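Side-chain contacts in oxidoreductase, 2OG-Fe(II) oxygenase family (Burkholderia pseudomallei, PDB 6N1F), which binds iron and is probably an oxidoreductase of the iron- and 2-oxoglutarate-dependent oxygenase family: residues A41-V46 against G127-T132; V183-Q186 against P190-F193; V55-H60 against N115-A120. All blocks are in the same frame, centred on the assembly; numbering follows the deposited sequence.

Interaction 1 (A41-V46 against G127-T132); sequences AQLREV and GDMFGT
A chi1 of -180° sets CG of Leu43 opposite its amide nitrogen and sends the side chain from helix 36-45 toward Met129 and Phe130, near the C-terminal end of helix 120-130. Met129, modelled as selenomethionine, has the same kind of first torsion. Its chain then bends at chi2 (92°) and chi3. The bends leave CG as its nearest side-chain atom to the leucine, with the selenium slightly farther off. The two side chains cross at about a right angle.

One methyl, CD2 of Leu43, does all the touching. It lies 4.0 Å from CG of Met129 and 3.8 Å from the backbone O of the same residue. It also reaches the Phe130 ring at the edge, near the ring plane, with CD2 of Leu43 4.1 Å from CD1 of Phe130. CB of Phe130 leaves its backbone away from helix 36-45, yet the ring edge still reaches the methyl.

The helices themselves stay apart. The nearest CA atoms, those of Leu43 and Met129, are 8.0 Å from each other, and side chains bridge the gap. Leu43 and Phe130 both rest on the large antiparallel sheet, where Val202 of strand 200-204 touches them. The Phe130 ring also stacks with Phe166 and meets Tyr226 edge-to-face. Helix 120-130 ends just beyond it, at Gly131, where phi turns positive.

The side-chain contact is apolar, and the methyl also lies against a carbonyl oxygen without a bond to it. Cohesion between the two segments therefore comes from van der Waals contact and the burial of Leu43 and Met129.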
loop_
_atom_site.group_PDB
_atom_site.type_symbol
_atom_site.label_atom_id
_atom_site.label_comp_id
_atom_site.label_asym_id
_atom_site.label_seq_id
_atom_site.Cartn_x
_atom_site.Cartn_y
_atom_site.Cartn_z
ATOM N N ALA A 41 -14.368 1.073 -10.486
ATOM C CA ALA A 41 -14.250 1.312 -11.921
ATOM C C ALA A 41 -12.907 1.947 -12.278
ATOM O O ALA A 41 -12.311 1.607 -13.306
ATOM C CB ALA A 41 -15.407 2.184 -12.401
ATOM N N GLN A 42 -12.408 2.871 -11.448
ATOM C CA GLN A 42 -11.102 3.467 -11.737
ATOM C C GLN A 42 -9.991 2.446 -11.571
ATOM O O GLN A 42 -9.043 2.417 -12.365
ATOM C CB GLN A 42 -10.825 4.674 -10.839
ATOM C CG GLN A 42 -9.676 5.529 -11.381
ATOM C CD GLN A 42 -9.282 6.668 -10.474
ATOM O OE1 GLN A 42 -10.104 7.240 -9.774
ATOM N NE2 GLN A 42 -7.998 7.005 -10.482
ATOM N N LEU A 43 -10.081 1.625 -10.522
ATOM C CA LEU A 43 -9.130 0.538 -10.344
ATOM C C LEU A 43 -9.160 -0.388 -11.547
ATOM O O LEU A 43 -8.109 -0.832 -12.032
ATOM C CB LEU A 43 -9.450 -0.228 -9.057
ATOM C CG LEU A 43 -8.542 -1.405 -8.710
ATOM C CD1 LEU A 43 -7.156 -0.891 -8.435
ATOM C CD2 LEU A 43 -9.058 -2.179 -7.501
ATOM N N ARG A 44 -10.367 -0.665 -12.053
ATOM C CA ARG A 44 -10.536 -1.503 -13.237
ATOM C C ARG A 44 -9.918 -0.860 -14.476
ATOM O O ARG A 44 -9.109 -1.486 -15.170
ATOM C CB ARG A 44 -12.026 -1.780 -13.459
ATOM C CG ARG A 44 -12.351 -3.219 -13.843
ATOM C CD ARG A 44 -13.851 -3.432 -14.053
ATOM N NE ARG A 44 -14.632 -3.077 -12.868
ATOM C CZ ARG A 44 -15.568 -2.128 -12.826
ATOM N NH1 ARG A 44 -15.872 -1.426 -13.914
ATOM N NH2 ARG A 44 -16.210 -1.889 -11.689
ATOM N N GLU A 45 -10.287 0.388 -14.780
ATOM C CA GLU A 45 -9.888 0.974 -16.060
ATOM C C GLU A 45 -8.475 1.531 -16.008
ATOM O O GLU A 45 -7.672 1.286 -16.912
ATOM C CB GLU A 45 -10.871 2.072 -16.471
ATOM C CG GLU A 45 -12.265 1.541 -16.802
ATOM C CD GLU A 45 -13.291 2.642 -16.998
ATOM O OE1 GLU A 45 -13.136 3.727 -16.382
ATOM O OE2 GLU A 45 -14.250 2.413 -17.772
ATOM N N VAL A 46 -8.163 2.280 -14.950
ATOM C CA VAL A 46 -6.865 2.924 -14.797
ATOM C C VAL A 46 -5.840 1.959 -14.211
ATOM O O VAL A 46 -4.675 1.949 -14.622
ATOM C CB VAL A 46 -7.012 4.188 -13.924
ATOM C CG1 VAL A 46 -5.662 4.755 -13.569
ATOM C CG2 VAL A 46 -7.856 5.227 -14.627
ATOM N N GLY A 127 -13.440 -6.184 -0.628
ATOM C CA GLY A 127 -14.138 -7.173 -1.436
ATOM C C GLY A 127 -14.953 -6.541 -2.549
ATOM O O GLY A 127 -14.919 -6.991 -3.695
ATOM N N ASP A 128 -15.709 -5.492 -2.224
ATOM C CA ASP A 128 -16.411 -4.754 -3.267
ATOM C C ASP A 128 -15.429 -4.070 -4.212
ATOM O O ASP A 128 -15.657 -4.013 -5.427
ATOM C CB ASP A 128 -17.338 -3.722 -2.636
ATOM C CG ASP A 128 -18.458 -4.366 -1.842
ATOM O OD1 ASP A 128 -18.483 -5.613 -1.769
ATOM O OD2 ASP A 128 -19.304 -3.627 -1.300
HETATM N N MSE A 129 -14.336 -3.556 -3.668
HETATM C CA MSE A 129 -13.366 -2.763 -4.410
HETATM C C MSE A 129 -12.739 -3.627 -5.486
HETATM O O MSE A 129 -12.562 -3.194 -6.619
HETATM C CB MSE A 129 -12.307 -2.196 -3.452
HETATM C CG MSE A 129 -11.041 -1.681 -4.090
HETATM SE SE MSE A 129 -11.146 0.216 -4.491
HETATM C CE MSE A 129 -11.626 0.940 -2.745
ATOM N N PHE A 130 -12.432 -4.870 -5.118
ATOM C CA PHE A 130 -11.835 -5.804 -6.054
ATOM C C PHE A 130 -12.872 -6.433 -6.971
ATOM O O PHE A 130 -12.505 -6.981 -8.016
ATOM C CB PHE A 130 -11.056 -6.891 -5.296
ATOM C CG PHE A 130 -9.948 -6.355 -4.410
ATOM C CD1 PHE A 130 -9.434 -5.080 -4.597
ATOM C CD2 PHE A 130 -9.427 -7.132 -3.388
ATOM C CE1 PHE A 130 -8.427 -4.582 -3.774
ATOM C CE2 PHE A 130 -8.417 -6.647 -2.556
ATOM C CZ PHE A 130 -7.921 -5.365 -2.753
ATOM N N GLY A 131 -14.148 -6.366 -6.611
ATOM C CA GLY A 131 -15.189 -6.907 -7.465
ATOM C C GLY A 131 -15.214 -8.417 -7.578
ATOM O O GLY A 131 -15.468 -8.943 -8.669
ATOM N N THR A 132 -14.963 -9.132 -6.478
ATOM C CA THR A 132 -15.055 -10.585 -6.482
ATOM C C THR A 132 -15.591 -11.062 -5.141
ATOM O O THR A 132 -15.490 -10.374 -4.121
ATOM C CB THR A 132 -13.700 -11.258 -6.773
ATOM O OG1 THR A 132 -13.893 -12.642 -7.087
ATOM C CG2 THR A 132 -12.821 -11.176 -5.568
#

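Interaction 2 (V183-Q186 against P190-F193); sequences VHPQ and PNVF
Val183 and Asn191 form an antiparallel hydrogen-bonded pair in the beta hairpin of strands 181-184 and 191-193. The hairpin is probably part of the double-stranded beta-helix (jelly-roll) core expected of this family. It belongs to the smaller of the two main sheets, which also contains strand 208-211 with the iron ligand His209.

Both backbone groups of Val183 are satisfied by Asn191. Val183 N donates to Asn191 O at 3.0 Å, with an N-H...O angle of 168°. Asn191 N donates to Val183 O at 2.8 Å, with an angle of 165°. Val183 O receives a further, weaker approach from Pro190 CA at 3.3 Å, a CA-H...O contact.

The hairpin is tied in on both flanks. His184 bonds through its backbone to Arg208, and Val192 to Leu27 and Phe29 of strand 27-29. The polar end of the His184 side chain is satisfied too, since NE2 is hydrogen-bonded to OE2 of Glu210.

The same imidazole packs against Pro190. With CG of His184 beside the backbone N (chi1 -64°), the ring returns to the neighbouring strand, although CB starts out away from it. Pro190 CB sits over one ring face, offset toward the rim, in a CH-pi contact 4.2 Å from the His184 ring centroid.

Val183 and Asn191 share the other face of the sheet. There Val183 comes within about 4 Å of the His209 side chain, so the hairpin backs a metal ligand. Beside them, the Asn191 amide lies against a proline ring, with ND2 of Asn191 3.8 Å from CG of Pro185.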
loop_
_atom_site.group_PDB
_atom_site.type_symbol
_atom_site.label_atom_id
_atom_site.label_comp_id
_atom_site.label_asym_id
_atom_site.label_seq_id
_atom_site.Cartn_x
_atom_site.Cartn_y
_atom_site.Cartn_z
ATOM N N VAL A 183 2.737 5.156 -11.347
ATOM C CA VAL A 183 2.494 3.897 -12.043
ATOM C C VAL A 183 2.781 4.086 -13.522
ATOM O O VAL A 183 2.382 5.097 -14.120
ATOM C CB VAL A 183 1.040 3.424 -11.845
ATOM C CG1 VAL A 183 0.823 2.070 -12.501
ATOM C CG2 VAL A 183 0.677 3.398 -10.380
ATOM N N HIS A 184 3.437 3.089 -14.126
ATOM C CA HIS A 184 3.852 3.106 -15.527
ATOM C C HIS A 184 3.218 1.949 -16.296
ATOM O O HIS A 184 3.901 0.983 -16.667
ATOM C CB HIS A 184 5.373 3.035 -15.633
ATOM C CG HIS A 184 6.071 4.222 -15.047
ATOM N ND1 HIS A 184 6.622 5.212 -15.826
ATOM C CD2 HIS A 184 6.294 4.584 -13.765
ATOM C CE1 HIS A 184 7.162 6.133 -15.050
ATOM N NE2 HIS A 184 6.978 5.776 -13.794
ATOM N N PRO A 185 1.923 2.029 -16.585
ATOM C CA PRO A 185 1.289 0.975 -17.386
ATOM C C PRO A 185 1.853 0.947 -18.797
ATOM O O PRO A 185 2.160 1.988 -19.383
ATOM C CB PRO A 185 -0.189 1.368 -17.383
ATOM C CG PRO A 185 -0.175 2.837 -17.180
ATOM C CD PRO A 185 1.012 3.155 -16.324
ATOM N N GLN A 186 1.987 -0.264 -19.339
ATOM C CA GLN A 186 2.539 -0.432 -20.677
ATOM C C GLN A 186 1.742 0.384 -21.690
ATOM O O GLN A 186 0.508 0.318 -21.728
ATOM C CB GLN A 186 2.541 -1.909 -21.064
ATOM N N PRO A 190 2.531 7.803 -17.773
ATOM C CA PRO A 190 2.581 7.520 -16.335
ATOM C C PRO A 190 1.401 8.159 -15.609
ATOM O O PRO A 190 0.947 9.249 -15.965
ATOM C CB PRO A 190 3.910 8.147 -15.892
ATOM C CG PRO A 190 4.704 8.331 -17.137
ATOM C CD PRO A 190 3.724 8.520 -18.250
ATOM N N ASN A 191 0.905 7.460 -14.580
ATOM C CA ASN A 191 -0.151 7.952 -13.693
ATOM C C ASN A 191 0.464 8.403 -12.372
ATOM O O ASN A 191 1.014 7.584 -11.627
ATOM C CB ASN A 191 -1.200 6.860 -13.453
ATOM C CG ASN A 191 -1.775 6.325 -14.746
ATOM O OD1 ASN A 191 -1.892 7.056 -15.724
ATOM N ND2 ASN A 191 -2.119 5.049 -14.767
ATOM N N VAL A 192 0.345 9.693 -12.068
ATOM C CA VAL A 192 1.031 10.313 -10.940
ATOM C C VAL A 192 0.030 10.575 -9.824
ATOM O O VAL A 192 -1.003 11.219 -10.051
ATOM C CB VAL A 192 1.717 11.627 -11.359
ATOM C CG1 VAL A 192 2.405 12.277 -10.154
ATOM C CG2 VAL A 192 2.702 11.372 -12.464
ATOM N N PHE A 193 0.358 10.123 -8.612
ATOM C CA PHE A 193 -0.497 10.300 -7.443
ATOM C C PHE A 193 0.319 10.955 -6.347
ATOM O O PHE A 193 1.319 10.386 -5.900
ATOM C CB PHE A 193 -1.060 8.963 -6.941
ATOM C CG PHE A 193 -1.946 8.275 -7.928
ATOM C CD1 PHE A 193 -3.321 8.357 -7.819
ATOM C CD2 PHE A 193 -1.397 7.542 -8.968
ATOM C CE1 PHE A 193 -4.125 7.720 -8.743
ATOM C CE2 PHE A 193 -2.186 6.915 -9.888
ATOM C CZ PHE A 193 -3.564 7.003 -9.778
#

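Interaction 3 (V55-H60 against N115-A120); sequences VAFDAH and NLLGDA
Phe57 and Leu117 meet where the loop leading into helix 59-70 passes the C-terminal end of helix 109-117. This is a loop-to-helix contact in the helical layer that packs on the large sheet, consistent with the double-stranded beta-helix fold of this family. It lies away from the iron site.

The apolar contact has one centre. CD2 of Leu117 touches the far end of the Phe57 ring, 3.6 Å from CE1 and about equally far from CZ. The methyl approaches obliquely, and the two side chains cross at about a right angle. A chi1 of -63° places CG of Phe57 beside its backbone N and carries the ring toward helix 109-117. The backbones stay well apart, with CA of Phe57 8.9 Å from CA of Leu117. Ile170 and Tyr224 of the sheet touch both residues, which places the pair over its strands. Leu116 adds a lesser share of buried surface, and its side chain packs mainly on helix 59-70, against Ile65 and Arg64.

Several of the polar interactions run through arginines of helix 120-130. Asp119 stands at the N-cap of that helix, its carboxylate caps a backbone N, and its OD2 forms a salt bridge with Arg122. Arg122 also donates to Ala56 O, and so links the two segments indirectly. Asp58 precedes helix 59-70 without a side-chain capping bond, and makes a salt bridge with Arg121. These paired charges probably favour the ionised form of both aspartates.

One backbone oxygen comes near the aromatic ring. Leu116 O lies at the ring edge, close to its plane, 4.5 Å from CE1 of Phe57.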
loop_
_atom_site.group_PDB
_atom_site.type_symbol
_atom_site.label_atom_id
_atom_site.label_comp_id
_atom_site.label_asym_id
_atom_site.label_seq_id
_atom_site.Cartn_x
_atom_site.Cartn_y
_atom_site.Cartn_z
ATOM N N VAL A 55 -12.213 7.955 4.018
ATOM C CA VAL A 55 -13.208 6.984 3.565
ATOM C C VAL A 55 -12.878 5.582 4.070
ATOM O O VAL A 55 -13.693 4.945 4.741
ATOM C CB VAL A 55 -13.316 7.018 2.032
ATOM C CG1 VAL A 55 -14.069 5.812 1.512
ATOM C CG2 VAL A 55 -13.962 8.339 1.575
ATOM N N ALA A 56 -11.678 5.076 3.760
ATOM C CA ALA A 56 -11.401 3.673 4.067
ATOM C C ALA A 56 -11.086 3.451 5.545
ATOM O O ALA A 56 -11.484 2.429 6.122
ATOM C CB ALA A 56 -10.244 3.161 3.210
ATOM N N PHE A 57 -10.336 4.367 6.158
ATOM C CA PHE A 57 -9.962 4.284 7.561
ATOM C C PHE A 57 -10.267 5.618 8.217
ATOM O O PHE A 57 -9.854 6.664 7.710
ATOM C CB PHE A 57 -8.488 3.956 7.708
ATOM C CG PHE A 57 -8.123 2.632 7.150
ATOM C CD1 PHE A 57 -8.136 1.507 7.960
ATOM C CD2 PHE A 57 -7.776 2.494 5.821
ATOM C CE1 PHE A 57 -7.799 0.264 7.452
ATOM C CE2 PHE A 57 -7.441 1.251 5.305
ATOM C CZ PHE A 57 -7.455 0.135 6.123
ATOM N N ASP A 58 -11.013 5.579 9.316
ATOM C CA ASP A 58 -11.405 6.804 9.986
ATOM C C ASP A 58 -10.167 7.475 10.575
ATOM O O ASP A 58 -9.101 6.863 10.693
ATOM C CB ASP A 58 -12.464 6.506 11.055
ATOM C CG ASP A 58 -13.781 5.994 10.453
ATOM O OD1 ASP A 58 -14.029 6.235 9.254
ATOM O OD2 ASP A 58 -14.577 5.356 11.179
ATOM N N ALA A 59 -10.291 8.767 10.895
ATOM C CA ALA A 59 -9.118 9.490 11.375
ATOM C C ALA A 59 -8.654 8.945 12.722
ATOM O O ALA A 59 -7.451 8.770 12.950
ATOM C CB ALA A 59 -9.407 10.989 11.469
ATOM N N HIS A 60 -9.593 8.657 13.631
ATOM C CA HIS A 60 -9.157 8.137 14.921
ATOM C C HIS A 60 -8.516 6.761 14.776
ATOM O O HIS A 60 -7.659 6.406 15.582
ATOM C CB HIS A 60 -10.319 8.113 15.921
ATOM C CG HIS A 60 -11.339 7.060 15.642
ATOM N ND1 HIS A 60 -12.442 7.289 14.848
ATOM C CD2 HIS A 60 -11.433 5.775 16.064
ATOM C CE1 HIS A 60 -13.171 6.186 14.787
ATOM N NE2 HIS A 60 -12.585 5.256 15.519
ATOM N N ASN A 115 -5.375 -6.524 12.772
ATOM C CA ASN A 115 -6.784 -6.761 13.094
ATOM C C ASN A 115 -7.673 -5.694 12.476
ATOM O O ASN A 115 -8.766 -5.995 11.984
ATOM C CB ASN A 115 -7.007 -6.789 14.614
ATOM C CG ASN A 115 -6.591 -8.107 15.268
ATOM O OD1 ASN A 115 -6.554 -9.161 14.632
ATOM N ND2 ASN A 115 -6.289 -8.044 16.562
ATOM N N LEU A 116 -7.234 -4.437 12.523
ATOM C CA LEU A 116 -7.978 -3.363 11.881
ATOM C C LEU A 116 -8.009 -3.550 10.373
ATOM O O LEU A 116 -9.057 -3.390 9.734
ATOM C CB LEU A 116 -7.350 -2.015 12.231
ATOM C CG LEU A 116 -7.966 -1.294 13.417
ATOM C CD1 LEU A 116 -6.998 -0.267 13.971
ATOM C CD2 LEU A 116 -9.241 -0.625 12.973
ATOM N N LEU A 117 -6.849 -3.856 9.783
ATOM C CA LEU A 117 -6.779 -3.980 8.333
ATOM C C LEU A 117 -7.691 -5.088 7.837
ATOM O O LEU A 117 -8.259 -4.987 6.742
ATOM C CB LEU A 117 -5.331 -4.239 7.899
ATOM C CG LEU A 117 -4.311 -3.147 8.207
ATOM C CD1 LEU A 117 -2.970 -3.484 7.531
ATOM C CD2 LEU A 117 -4.820 -1.785 7.746
ATOM N N GLY A 118 -7.872 -6.131 8.644
ATOM C CA GLY A 118 -8.631 -7.271 8.197
ATOM C C GLY A 118 -9.973 -7.419 8.869
ATOM O O GLY A 118 -10.547 -8.510 8.847
ATOM N N ASP A 119 -10.486 -6.355 9.484
ATOM C CA ASP A 119 -11.763 -6.502 10.156
ATOM C C ASP A 119 -12.884 -6.560 9.119
ATOM O O ASP A 119 -12.667 -6.381 7.918
ATOM C CB ASP A 119 -11.979 -5.379 11.171
ATOM C CG ASP A 119 -12.038 -3.992 10.534
ATOM O OD1 ASP A 119 -12.144 -3.869 9.294
ATOM O OD2 ASP A 119 -11.982 -3.007 11.297
ATOM N N ALA A 120 -14.101 -6.810 9.602
ATOM C CA ALA A 120 -15.230 -7.033 8.703
ATOM C C ALA A 120 -15.485 -5.821 7.816
ATOM O O ALA A 120 -15.763 -5.962 6.618
ATOM C CB ALA A 120 -16.485 -7.379 9.511
#

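Overall arrangement
Along the chain, interaction 3 is nested inside the loop closed by interaction 1, and interaction 2 follows both. Interactions 1 and 3 have centres about 19 Å apart. They are related by successive helices, 109-117 and 120-130, and both rest on the large antiparallel sheet. Interaction 2 lies in the smaller sheet, its centre about 17 Å from that of interaction 1. These two touch, with Val46 CG1 3.8 Å from Asn191 ND2. Interactions 2 and 3 lie on opposite sides of the chain's centre, their own centres about 27 Å apart. Helix 36-45 and Val46 thus lie between the helical layer and the hairpin next to His209.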